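Local atomic coordinates of CD38 molecule (Bos taurus, PDB entry 3GH3), a protein that belongs to the ADP-ribosyl cyclase family as a CD38 molecule, pairing a largely helical part with a parallel beta-sheet part. Residues A[7-12]-A[130-135]; A[19-24]-A[50-55]; A[82-87]-A[155-160]; A[193-198]-A[228-233]. One frame throughout, in Å; residues are numbered along the deposited sequence.

Contact 1 (A[7-12]-A[130-135]); sequences GLNRWH and NIWSCP
Residues 7-12, an irregular piece of chain just ahead of strand 13-14, run beside 130-135 so that Asn-9 faces Trp-132 and Trp-11 faces Pro-135, each pair with CA atoms 5.1 Å apart. The polar centre is the carbonyl of Leu-8. Leu-8 O accepts from Ser-133 OG at 2.8 Å and from Asn-130 ND2 at 3.0 Å, the amide arriving in the carbonyl plane on a lone pair. Ser-133 OG is used twice, because it also receives the backbone N-H of Trp-11 N at 3.0 Å; its chi1 of 72° sets the hydroxyl between its own backbone N and carbonyl carbon, facing the loop. Asn-130 is held by its other end: OD1 takes part in an Asx turn through Trp-132 N, extended to an Asx motif by Ser-133 N, which fixes the amide's rotation and leaves ND2 aimed at Leu-8. Flanking this core are two tryptophans. Pro-135 lies over one face of the Trp-11 indole, with CD 3.9 Å from the centroid of the five-membered ring, a CH-pi contact, while Arg-10 CG covers the opposite face. Trp-11 NE1 and Asn-130 ND2 both donate to one water in the plane of the indole. On the other flank Leu-8 CB meets Trp-132 CD1 at 3.5 Å, the side chains crossing at about a right angle. Cys-134 points away from the loop into a disulfide with Cys-121, and Arg-10 pairs with Glu-123. An N-terminal loop is thus tied to a disulfide-braced strand by a relay of Trp-11 N-H, serine hydroxyl and Leu-8 carbonyl, with the asparagine amide as second donor.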
# COMPACT_ATOMS: atom_id res chain seq x y z
N GLY A 7 -12.56 2.15 27.81
CA GLY A 7 -13.00 3.31 27.06
C GLY A 7 -12.15 3.52 25.83
O GLY A 7 -11.69 2.55 25.22
N LEU A 8 -11.91 4.78 25.47
CA LEU A 8 -11.18 5.09 24.25
C LEU A 8 -9.79 4.47 24.25
O LEU A 8 -9.16 4.28 23.19
CB LEU A 8 -11.08 6.61 24.05
CG LEU A 8 -12.43 7.33 23.92
CD1 LEU A 8 -12.20 8.83 23.86
CD2 LEU A 8 -13.19 6.84 22.70
N ASN A 9 -9.30 4.12 25.43
CA ASN A 9 -7.94 3.64 25.53
C ASN A 9 -7.86 2.12 25.52
O ASN A 9 -6.81 1.55 25.85
CB ASN A 9 -7.25 4.22 26.77
CG ASN A 9 -5.75 4.07 26.72
OD1 ASN A 9 -5.12 4.37 25.71
ND2 ASN A 9 -5.16 3.59 27.81
N ARG A 10 -8.94 1.48 25.11
CA ARG A 10 -9.07 0.03 25.25
C ARG A 10 -8.28 -0.79 24.25
O ARG A 10 -8.04 -1.97 24.48
CB ARG A 10 -10.55 -0.39 25.21
CG ARG A 10 -11.23 -0.23 23.86
CD ARG A 10 -12.73 -0.44 24.01
NE ARG A 10 -13.47 -0.25 22.77
CZ ARG A 10 -13.82 0.94 22.29
NH1 ARG A 10 -13.46 2.04 22.95
NH2 ARG A 10 -14.50 1.04 21.16
N TRP A 11 -7.88 -0.18 23.13
CA TRP A 11 -7.16 -0.91 22.09
C TRP A 11 -5.67 -1.07 22.40
O TRP A 11 -5.11 -0.36 23.24
CB TRP A 11 -7.38 -0.23 20.73
CG TRP A 11 -8.81 -0.02 20.40
CD1 TRP A 11 -9.44 1.18 20.20
CD2 TRP A 11 -9.82 -1.03 20.26
NE1 TRP A 11 -10.77 0.98 19.92
CE2 TRP A 11 -11.02 -0.37 19.95
CE3 TRP A 11 -9.81 -2.42 20.35
CZ2 TRP A 11 -12.22 -1.06 19.73
CZ3 TRP A 11 -11.00 -3.11 20.12
CH2 TRP A 11 -12.19 -2.42 19.83
N HIS A 12 -5.02 -1.99 21.70
CA HIS A 12 -3.60 -2.26 21.90
C HIS A 12 -2.65 -1.53 20.96
O HIS A 12 -1.44 -1.52 21.18
CB HIS A 12 -3.35 -3.76 21.87
CG HIS A 12 -4.04 -4.49 22.98
ND1 HIS A 12 -3.42 -4.76 24.18
CD2 HIS A 12 -5.31 -4.95 23.09
CE1 HIS A 12 -4.27 -5.38 24.98
NE2 HIS A 12 -5.43 -5.51 24.34
N ASN A 130 -10.28 8.81 17.44
CA ASN A 130 -9.75 8.31 18.70
C ASN A 130 -8.25 8.49 18.76
O ASN A 130 -7.50 7.76 18.11
CB ASN A 130 -10.13 6.82 18.86
CG ASN A 130 -9.74 6.26 20.21
OD1 ASN A 130 -8.86 6.79 20.90
ND2 ASN A 130 -10.39 5.16 20.60
N ILE A 131 -7.77 9.45 19.54
CA ILE A 131 -6.33 9.63 19.64
C ILE A 131 -5.68 8.88 20.80
O ILE A 131 -4.46 8.92 20.97
CB ILE A 131 -5.92 11.13 19.63
CG1 ILE A 131 -6.70 11.90 20.70
CG2 ILE A 131 -6.17 11.72 18.25
CD1 ILE A 131 -6.22 11.66 22.10
N TRP A 132 -6.49 8.17 21.57
CA TRP A 132 -5.99 7.37 22.69
C TRP A 132 -5.35 6.09 22.20
O TRP A 132 -4.19 5.79 22.49
CB TRP A 132 -7.13 7.03 23.64
CG TRP A 132 -7.61 8.22 24.41
CD1 TRP A 132 -8.57 9.11 24.03
CD2 TRP A 132 -7.14 8.64 25.69
NE1 TRP A 132 -8.73 10.06 25.00
CE2 TRP A 132 -7.87 9.80 26.04
CE3 TRP A 132 -6.19 8.16 26.59
CZ2 TRP A 132 -7.67 10.48 27.24
CZ3 TRP A 132 -5.99 8.83 27.78
CH2 TRP A 132 -6.73 9.98 28.10
N SER A 133 -6.14 5.31 21.47
CA SER A 133 -5.69 4.04 20.94
C SER A 133 -6.50 3.64 19.70
O SER A 133 -7.61 4.13 19.46
CB SER A 133 -5.80 2.96 22.01
OG SER A 133 -7.16 2.62 22.24
N CYS A 134 -5.92 2.75 18.91
CA CYS A 134 -6.61 2.16 17.76
C CYS A 134 -6.27 0.67 17.73
O CYS A 134 -5.22 0.26 18.22
CB CYS A 134 -6.17 2.80 16.45
SG CYS A 134 -6.88 4.44 16.13
N PRO A 135 -7.19 -0.13 17.16
CA PRO A 135 -7.01 -1.58 17.08
C PRO A 135 -5.67 -1.94 16.50
O PRO A 135 -5.25 -1.39 15.47
CB PRO A 135 -8.11 -2.00 16.11
CG PRO A 135 -9.21 -1.00 16.37
CD PRO A 135 -8.47 0.30 16.59
O HOH W 1 -12.54 3.55 19.41

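Contact 2 (A[19-24]-A[50-55]); sequences DFQKII and AFMSAF
Met-52 reaches across from helix 44-55 to meet Phe-20, Gln-21 and Ile-24 on the first turns of helix 20-35. From CB, which points at the opposing helix, CG leaves anti to the carbonyl carbon, and bends at chi2 and chi3 fold the chain along its neighbours. The sulfur is the first atom to touch: Met-52 SD sits 3.5 Å from Gln-21 CG and lies in the plane of the Phe-20 ring at its edge, 5.1 Å from the centroid, a Met-aromatic contact. Beyond it, the methyl Met-52 CE packs 3.6 Å from Ile-24 CD1; its position against Phe-20 is modelled too tightly to be trusted. Ile-24 CD1 also meets Phe-51 CB at 4.0 Å. Beside it, Phe-20 turns its edge to the face of Phe-51, a T-shaped pair with centroids 5.8 Å apart and planes at 80°. Phe-20 CZ is the atom over that face, toward its rim, while Ile-24 CG2 lies against a face of the Phe-20 ring itself. Phe-55 CZ approaches Phe-20 CE2 at 4.1 Å. Trp-120 meets the rings of Phe-20, Phe-51 and Phe-55, and Phe-149 meets Phe-51, so the cluster extends into the rest of the helical part. The short axes approach to 11.5 Å and run roughly antiparallel, at 144°, a spacing that leaves the bridging to long side chains. No hydrogen bond spans the two segments: the helices are joined by dispersion among a thioether, branched aliphatic carbons and phenyl rings, with Gln-21 contributing its aliphatic CG at the exposed border.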
# COMPACT_ATOMS: atom_id res chain seq x y z
N ASP A 19 -3.74 15.01 14.67
CA ASP A 19 -3.92 16.05 13.65
C ASP A 19 -4.23 15.46 12.28
O ASP A 19 -4.09 16.13 11.25
CB ASP A 19 -2.68 16.93 13.56
CG ASP A 19 -3.01 18.38 13.30
OD1 ASP A 19 -4.15 18.79 13.61
OD2 ASP A 19 -2.13 19.11 12.79
N PHE A 20 -4.67 14.20 12.28
CA PHE A 20 -4.96 13.45 11.06
C PHE A 20 -5.76 14.23 10.03
O PHE A 20 -5.41 14.24 8.85
CB PHE A 20 -5.73 12.17 11.41
CG PHE A 20 -6.17 11.38 10.21
CD1 PHE A 20 -5.34 10.41 9.66
CD2 PHE A 20 -7.42 11.61 9.64
CE1 PHE A 20 -5.75 9.67 8.55
CE2 PHE A 20 -7.84 10.86 8.54
CZ PHE A 20 -6.99 9.89 7.99
N GLN A 21 -6.84 14.85 10.46
CA GLN A 21 -7.68 15.57 9.51
C GLN A 21 -6.94 16.69 8.78
O GLN A 21 -7.15 16.91 7.58
CB GLN A 21 -8.91 16.18 10.18
CG GLN A 21 -9.92 15.17 10.65
CD GLN A 21 -11.19 15.84 11.11
OE1 GLN A 21 -11.84 16.54 10.34
NE2 GLN A 21 -11.54 15.62 12.37
N LYS A 22 -6.08 17.39 9.49
CA LYS A 22 -5.38 18.50 8.86
C LYS A 22 -4.32 17.96 7.92
O LYS A 22 -4.01 18.56 6.90
CB LYS A 22 -4.73 19.43 9.87
CG LYS A 22 -4.29 20.72 9.20
CD LYS A 22 -3.23 21.45 9.97
CE LYS A 22 -2.59 22.52 9.10
NZ LYS A 22 -3.56 23.11 8.12
N ILE A 23 -3.74 16.83 8.31
CA ILE A 23 -2.68 16.23 7.52
C ILE A 23 -3.22 15.82 6.17
O ILE A 23 -2.60 16.11 5.14
CB ILE A 23 -2.03 15.04 8.22
CG1 ILE A 23 -1.34 15.52 9.51
CG2 ILE A 23 -1.05 14.35 7.28
CD1 ILE A 23 -0.70 14.45 10.34
N ILE A 24 -4.39 15.18 6.15
CA ILE A 24 -4.91 14.71 4.87
C ILE A 24 -5.38 15.83 3.96
O ILE A 24 -5.26 15.71 2.73
CB ILE A 24 -5.96 13.57 4.96
CG1 ILE A 24 -7.27 14.05 5.56
CG2 ILE A 24 -5.37 12.34 5.70
CD1 ILE A 24 -8.43 13.12 5.28
N ALA A 50 -15.18 12.60 2.46
CA ALA A 50 -15.49 11.21 2.15
C ALA A 50 -14.59 10.26 2.96
O ALA A 50 -15.04 9.19 3.42
CB ALA A 50 -15.37 10.96 0.64
N PHE A 51 -13.33 10.63 3.12
CA PHE A 51 -12.40 9.82 3.91
C PHE A 51 -12.90 9.71 5.36
O PHE A 51 -13.00 8.61 5.93
CB PHE A 51 -11.00 10.44 3.87
CG PHE A 51 -9.87 9.45 4.05
CD1 PHE A 51 -8.73 9.53 3.27
CD2 PHE A 51 -9.96 8.44 5.00
CE1 PHE A 51 -7.67 8.62 3.43
CE2 PHE A 51 -8.92 7.52 5.18
CZ PHE A 51 -7.77 7.62 4.39
N MET A 52 -13.21 10.85 5.96
CA MET A 52 -13.69 10.87 7.34
C MET A 52 -14.98 10.03 7.46
O MET A 52 -15.08 9.19 8.37
CB MET A 52 -13.94 12.31 7.81
CG MET A 52 -12.69 13.17 7.91
SD MET A 52 -11.39 12.45 8.94
CE MET A 52 -10.55 11.46 7.70
N SER A 53 -15.93 10.25 6.55
CA SER A 53 -17.25 9.61 6.61
C SER A 53 -17.16 8.09 6.57
O SER A 53 -18.01 7.39 7.10
CB SER A 53 -18.16 10.08 5.47
OG SER A 53 -18.53 11.44 5.63
N ALA A 54 -16.12 7.58 5.92
CA ALA A 54 -15.96 6.14 5.80
C ALA A 54 -15.85 5.45 7.16
O ALA A 54 -16.34 4.33 7.31
CB ALA A 54 -14.77 5.80 4.94
N PHE A 55 -15.21 6.11 8.14
CA PHE A 55 -14.87 5.44 9.41
C PHE A 55 -15.34 6.18 10.68
O PHE A 55 -15.36 5.61 11.76
CB PHE A 55 -13.36 5.16 9.51
CG PHE A 55 -12.53 6.40 9.74
CD1 PHE A 55 -12.22 6.82 11.03
CD2 PHE A 55 -12.02 7.13 8.67
CE1 PHE A 55 -11.45 7.94 11.24
CE2 PHE A 55 -11.24 8.25 8.88
CZ PHE A 55 -10.96 8.66 10.16

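Contact 3 (A[82-87]-A[155-160]); sequences GQQVFW and ERFAES
Phe-157 sends its CG anti to the backbone N (chi1 -176°), and Phe-86 turns its CG anti to the carbonyl carbon; these torsions lay the two side chains alongside each other, heading opposite ways, between helix 145-160 and strand 85-87. This is helix-on-sheet packing: the strand is an outermost member of a four-stranded parallel sheet, and the last turns of the helix lie against it, the short axes 10.6 Å apart at their closest and inclined at 135°. The aromatic pair is an offset edge-to-face contact, centroids 5.1 Å apart and planes at 60°, with the edge of Phe-157 toward the face of Phe-86. Phe-157 CE2 stands over that face near its rim, and Phe-86 CE1 comes within 3.5 Å of Phe-157 CD2. At the edge of the Phe-86 ring is Ala-158, whose CA is 4.0 Å from Phe-86 CZ. Gln-84 supplies the cover for Phe-157: the end of its extended side chain lies over the centre of one ring face, and Gln-84 CG meets Phe-157 CZ at 3.3 Å. The amide is tilted well away from parallel to that ring, and its orientation in the model is probably reversed, so nothing finer can be read from which end is oxygen. Glu-187 of helix 182-187 touches Phe-86, Phe-157 and Ala-158, and Val-165 and Val-167 of strand 164-170 pack on Phe-86. The two buried rings thus lie between the helix and the sheet. At the edge of the Phe-157 ring, the backbone oxygen Val-85 O lies in the ring plane, 3.9 Å from Phe-157 CE2.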
# COMPACT_ATOMS: atom_id res chain seq x y z
N GLY A 82 2.70 -0.05 -17.67
CA GLY A 82 4.15 -0.16 -17.65
C GLY A 82 4.86 0.67 -16.59
O GLY A 82 6.08 0.73 -16.57
N GLN A 83 4.11 1.33 -15.72
CA GLN A 83 4.72 2.30 -14.82
C GLN A 83 4.48 1.99 -13.34
O GLN A 83 4.89 2.76 -12.46
CB GLN A 83 4.30 3.72 -15.21
CG GLN A 83 4.75 4.06 -16.63
CD GLN A 83 4.30 5.43 -17.12
OE1 GLN A 83 4.00 6.33 -16.32
NE2 GLN A 83 4.27 5.61 -18.44
N GLN A 84 3.85 0.86 -13.06
CA GLN A 84 3.57 0.50 -11.67
C GLN A 84 4.69 -0.24 -10.96
O GLN A 84 5.31 -1.13 -11.53
CB GLN A 84 2.33 -0.37 -11.60
CG GLN A 84 1.19 0.31 -10.96
CD GLN A 84 -0.08 -0.46 -11.13
OE1 GLN A 84 -0.52 -1.18 -10.21
NE2 GLN A 84 -0.69 -0.32 -12.30
N VAL A 85 4.94 0.14 -9.70
CA VAL A 85 5.95 -0.50 -8.87
C VAL A 85 5.30 -1.03 -7.60
O VAL A 85 4.66 -0.27 -6.86
CB VAL A 85 7.09 0.48 -8.49
CG1 VAL A 85 8.09 -0.19 -7.53
CG2 VAL A 85 7.80 0.98 -9.73
N PHE A 86 5.42 -2.33 -7.38
CA PHE A 86 5.04 -2.95 -6.12
C PHE A 86 6.29 -3.11 -5.24
O PHE A 86 7.42 -3.04 -5.74
CB PHE A 86 4.41 -4.31 -6.38
CG PHE A 86 3.14 -4.23 -7.19
CD1 PHE A 86 1.91 -4.15 -6.57
CD2 PHE A 86 3.19 -4.18 -8.58
CE1 PHE A 86 0.74 -4.06 -7.31
CE2 PHE A 86 2.03 -4.08 -9.33
CZ PHE A 86 0.81 -4.03 -8.70
N TRP A 87 6.10 -3.31 -3.94
CA TRP A 87 7.25 -3.44 -3.04
C TRP A 87 6.83 -4.12 -1.76
O TRP A 87 5.66 -4.13 -1.40
CB TRP A 87 7.87 -2.07 -2.74
CG TRP A 87 6.94 -1.11 -2.06
CD1 TRP A 87 6.08 -0.22 -2.66
CD2 TRP A 87 6.77 -0.94 -0.64
NE1 TRP A 87 5.39 0.49 -1.69
CE2 TRP A 87 5.79 0.06 -0.45
CE3 TRP A 87 7.35 -1.54 0.48
CZ2 TRP A 87 5.38 0.47 0.82
CZ3 TRP A 87 6.94 -1.13 1.74
CH2 TRP A 87 5.96 -0.13 1.90
N GLU A 155 -5.76 -3.82 -3.73
CA GLU A 155 -6.42 -4.68 -4.70
C GLU A 155 -6.78 -3.92 -5.97
O GLU A 155 -6.62 -4.43 -7.08
CB GLU A 155 -7.68 -5.33 -4.12
CG GLU A 155 -8.39 -6.20 -5.14
CD GLU A 155 -9.67 -6.82 -4.60
OE1 GLU A 155 -10.05 -6.53 -3.44
OE2 GLU A 155 -10.31 -7.61 -5.33
N ARG A 156 -7.30 -2.71 -5.82
CA ARG A 156 -7.63 -1.90 -7.00
C ARG A 156 -6.38 -1.55 -7.81
O ARG A 156 -6.38 -1.63 -9.03
CB ARG A 156 -8.39 -0.63 -6.59
CG ARG A 156 -9.89 -0.84 -6.36
CD ARG A 156 -10.61 -1.31 -7.64
NE ARG A 156 -10.72 -0.25 -8.65
CZ ARG A 156 -11.67 0.69 -8.65
NH1 ARG A 156 -12.58 0.73 -7.69
NH2 ARG A 156 -11.69 1.61 -9.60
N PHE A 157 -5.32 -1.15 -7.10
CA PHE A 157 -4.02 -0.87 -7.70
C PHE A 157 -3.52 -2.09 -8.50
O PHE A 157 -3.13 -1.97 -9.66
CB PHE A 157 -3.06 -0.47 -6.57
CG PHE A 157 -1.67 -0.05 -7.01
CD1 PHE A 157 -1.46 1.17 -7.67
CD2 PHE A 157 -0.57 -0.83 -6.68
CE1 PHE A 157 -0.16 1.59 -8.01
CE2 PHE A 157 0.73 -0.42 -7.03
CZ PHE A 157 0.93 0.79 -7.71
N ALA A 158 -3.57 -3.29 -7.91
CA ALA A 158 -3.13 -4.49 -8.63
C ALA A 158 -3.99 -4.78 -9.89
O ALA A 158 -3.46 -5.04 -10.96
CB ALA A 158 -3.14 -5.72 -7.70
N GLU A 159 -5.30 -4.78 -9.72
CA GLU A 159 -6.23 -5.08 -10.80
C GLU A 159 -5.99 -4.12 -11.96
O GLU A 159 -6.19 -4.46 -13.12
CB GLU A 159 -7.68 -4.95 -10.30
CG GLU A 159 -8.07 -6.01 -9.29
CD GLU A 159 -9.47 -5.83 -8.72
OE1 GLU A 159 -9.82 -4.69 -8.33
OE2 GLU A 159 -10.21 -6.83 -8.65
N SER A 160 -5.56 -2.91 -11.62
CA SER A 160 -5.38 -1.84 -12.59
C SER A 160 -4.13 -2.02 -13.45
O SER A 160 -4.01 -1.42 -14.53
CB SER A 160 -5.34 -0.49 -11.86
OG SER A 160 -4.43 0.42 -12.45

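Contact 4 (A[193-198]-A[228-233]); sequences PQVELE and RNVKFR
The guanidinium of Arg-233 meets both of its carboxylate partners at its edge, in its own plane: NH1 and NH2 converge on Glu-196 OE1, each at 2.9 Å, and NH2 also donates to Glu-198 OE2. This salt-bridge network lies on one face of two neighbouring parallel strands of a beta-alpha-beta unit, 196-203 and 231-239, joined by helix 216-228. The carboxylates themselves are turned steeply to the guanidinium, by 71° and 77°. Glu-198 uses the anti lone pair of OE2, whereas NH1 comes to Glu-196 OE1 from above the carboxylate plane and NH2 nearly along the C-O bond. On the other face Leu-197 and Phe-232 point the same way, side by side, toward Leu-225 of that helix. Between the strands, Leu-197 N donates to Lys-231 O and Leu-197 O accepts from Arg-233 N, both at 2.9 Å. Asn-229 closes the helix with a Schellman motif before the chain enters the strand. Where the strands begin, the bond from Lys-231 N to Val-195 O is weak at 3.4 Å; a water bridges the same two atoms as well, donating to Val-195 O at 2.6 Å and accepting from Lys-231 N at 2.9 Å.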
# COMPACT_ATOMS: atom_id res chain seq x y z
N PRO A 193 -4.13 -11.39 -16.54
CA PRO A 193 -3.25 -12.15 -17.44
C PRO A 193 -2.60 -11.22 -18.45
O PRO A 193 -3.18 -10.18 -18.77
CB PRO A 193 -4.21 -13.10 -18.16
CG PRO A 193 -5.57 -12.54 -17.94
CD PRO A 193 -5.54 -11.79 -16.65
N GLN A 194 -1.43 -11.58 -18.94
CA GLN A 194 -0.75 -10.78 -19.96
C GLN A 194 0.08 -9.67 -19.34
O GLN A 194 0.94 -9.11 -20.01
CB GLN A 194 -1.74 -10.25 -21.02
CG GLN A 194 -1.68 -8.76 -21.33
CD GLN A 194 -2.97 -8.01 -20.96
OE1 GLN A 194 -3.87 -7.83 -21.80
NE2 GLN A 194 -3.05 -7.57 -19.70
N VAL A 195 -0.17 -9.36 -18.07
CA VAL A 195 0.79 -8.59 -17.28
C VAL A 195 2.09 -9.39 -17.21
O VAL A 195 2.07 -10.62 -17.19
CB VAL A 195 0.26 -8.29 -15.86
CG1 VAL A 195 1.40 -7.99 -14.88
CG2 VAL A 195 -0.72 -7.13 -15.91
N GLU A 196 3.21 -8.68 -17.21
CA GLU A 196 4.52 -9.28 -17.03
C GLU A 196 5.16 -8.68 -15.78
O GLU A 196 5.36 -7.47 -15.70
CB GLU A 196 5.40 -9.01 -18.25
CG GLU A 196 4.90 -9.70 -19.52
CD GLU A 196 5.94 -9.75 -20.62
OE1 GLU A 196 7.10 -9.36 -20.37
OE2 GLU A 196 5.60 -10.19 -21.73
N LEU A 197 5.49 -9.52 -14.82
CA LEU A 197 6.06 -9.05 -13.56
C LEU A 197 7.56 -9.31 -13.52
O LEU A 197 8.02 -10.44 -13.74
CB LEU A 197 5.38 -9.75 -12.40
CG LEU A 197 5.89 -9.47 -10.98
CD1 LEU A 197 5.53 -8.09 -10.56
CD2 LEU A 197 5.29 -10.47 -10.01
N GLU A 198 8.32 -8.26 -13.22
CA GLU A 198 9.75 -8.38 -12.99
C GLU A 198 10.02 -8.15 -11.51
O GLU A 198 9.70 -7.09 -10.99
CB GLU A 198 10.49 -7.35 -13.85
CG GLU A 198 10.29 -7.54 -15.33
CD GLU A 198 10.99 -6.48 -16.16
OE1 GLU A 198 11.55 -5.53 -15.57
OE2 GLU A 198 10.96 -6.59 -17.41
N ARG A 228 -2.12 -17.17 -12.62
CA ARG A 228 -2.75 -15.98 -13.18
C ARG A 228 -2.38 -15.76 -14.64
O ARG A 228 -2.81 -14.78 -15.26
CB ARG A 228 -2.32 -14.74 -12.38
CG ARG A 228 -2.60 -14.80 -10.89
CD ARG A 228 -4.09 -14.76 -10.62
NE ARG A 228 -4.71 -13.56 -11.16
CZ ARG A 228 -6.02 -13.31 -11.09
NH1 ARG A 228 -6.82 -14.18 -10.49
NH2 ARG A 228 -6.51 -12.20 -11.60
N ASN A 229 -1.56 -16.66 -15.17
CA ASN A 229 -0.98 -16.46 -16.50
C ASN A 229 -0.21 -15.14 -16.63
O ASN A 229 -0.42 -14.38 -17.57
CB ASN A 229 -2.05 -16.61 -17.58
CG ASN A 229 -2.58 -18.02 -17.67
OD1 ASN A 229 -1.93 -18.90 -18.22
ND2 ASN A 229 -3.77 -18.25 -17.11
N VAL A 230 0.67 -14.88 -15.66
CA VAL A 230 1.51 -13.71 -15.67
C VAL A 230 2.95 -14.15 -15.86
O VAL A 230 3.45 -14.98 -15.10
CB VAL A 230 1.37 -12.93 -14.33
CG1 VAL A 230 2.36 -11.77 -14.28
CG2 VAL A 230 -0.06 -12.44 -14.14
N LYS A 231 3.61 -13.63 -16.88
CA LYS A 231 5.02 -13.94 -17.12
C LYS A 231 5.84 -13.39 -15.96
O LYS A 231 5.55 -12.32 -15.44
CB LYS A 231 5.51 -13.33 -18.44
CG LYS A 231 4.94 -13.98 -19.68
CD LYS A 231 5.51 -15.37 -19.89
CE LYS A 231 4.59 -16.18 -20.78
NZ LYS A 231 3.20 -16.19 -20.24
N PHE A 232 6.86 -14.12 -15.57
CA PHE A 232 7.64 -13.74 -14.40
C PHE A 232 9.12 -13.74 -14.75
O PHE A 232 9.64 -14.73 -15.27
CB PHE A 232 7.36 -14.72 -13.28
CG PHE A 232 8.11 -14.44 -12.01
CD1 PHE A 232 8.05 -13.19 -11.41
CD2 PHE A 232 8.84 -15.44 -11.39
CE1 PHE A 232 8.73 -12.93 -10.23
CE2 PHE A 232 9.53 -15.20 -10.20
CZ PHE A 232 9.47 -13.94 -9.62
N ARG A 233 9.79 -12.63 -14.49
CA ARG A 233 11.25 -12.57 -14.57
C ARG A 233 11.81 -12.13 -13.23
O ARG A 233 11.37 -11.13 -12.66
CB ARG A 233 11.70 -11.65 -15.70
CG ARG A 233 11.37 -12.19 -17.09
CD ARG A 233 11.94 -11.30 -18.19
NE ARG A 233 11.25 -10.01 -18.26
CZ ARG A 233 10.03 -9.84 -18.78
NH1 ARG A 233 9.38 -10.87 -19.30
NH2 ARG A 233 9.47 -8.63 -18.79
O HOH W 2 1.99 -12.51 -18.99

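How the contacts relate
Contact 2 opens and closes between the two segments of contact 1, their centres about 17 Å apart. Contact 3 crosses contact 1 along the sequence, strand 133-134 being followed by helix 145-160. That helix packs on strand 85-87 at one end and, through Phe-149, reaches Phe-51 of contact 2. Contacts 3 and 4, centres about 12 Å apart, share one sheet: contact 3 reaches it at edge strand 85-87, contact 4 joins 196-203 to the other edge strand 231-239, and 164-170 lies between. Contacts 1 and 4 are farthest apart, their centres about 42 Å from each other. The helical part, with contacts 1 and 2, and contact 4 of the parallel sheet thus lie on opposite sides of the chain's centre, with contact 3 nearest the middle.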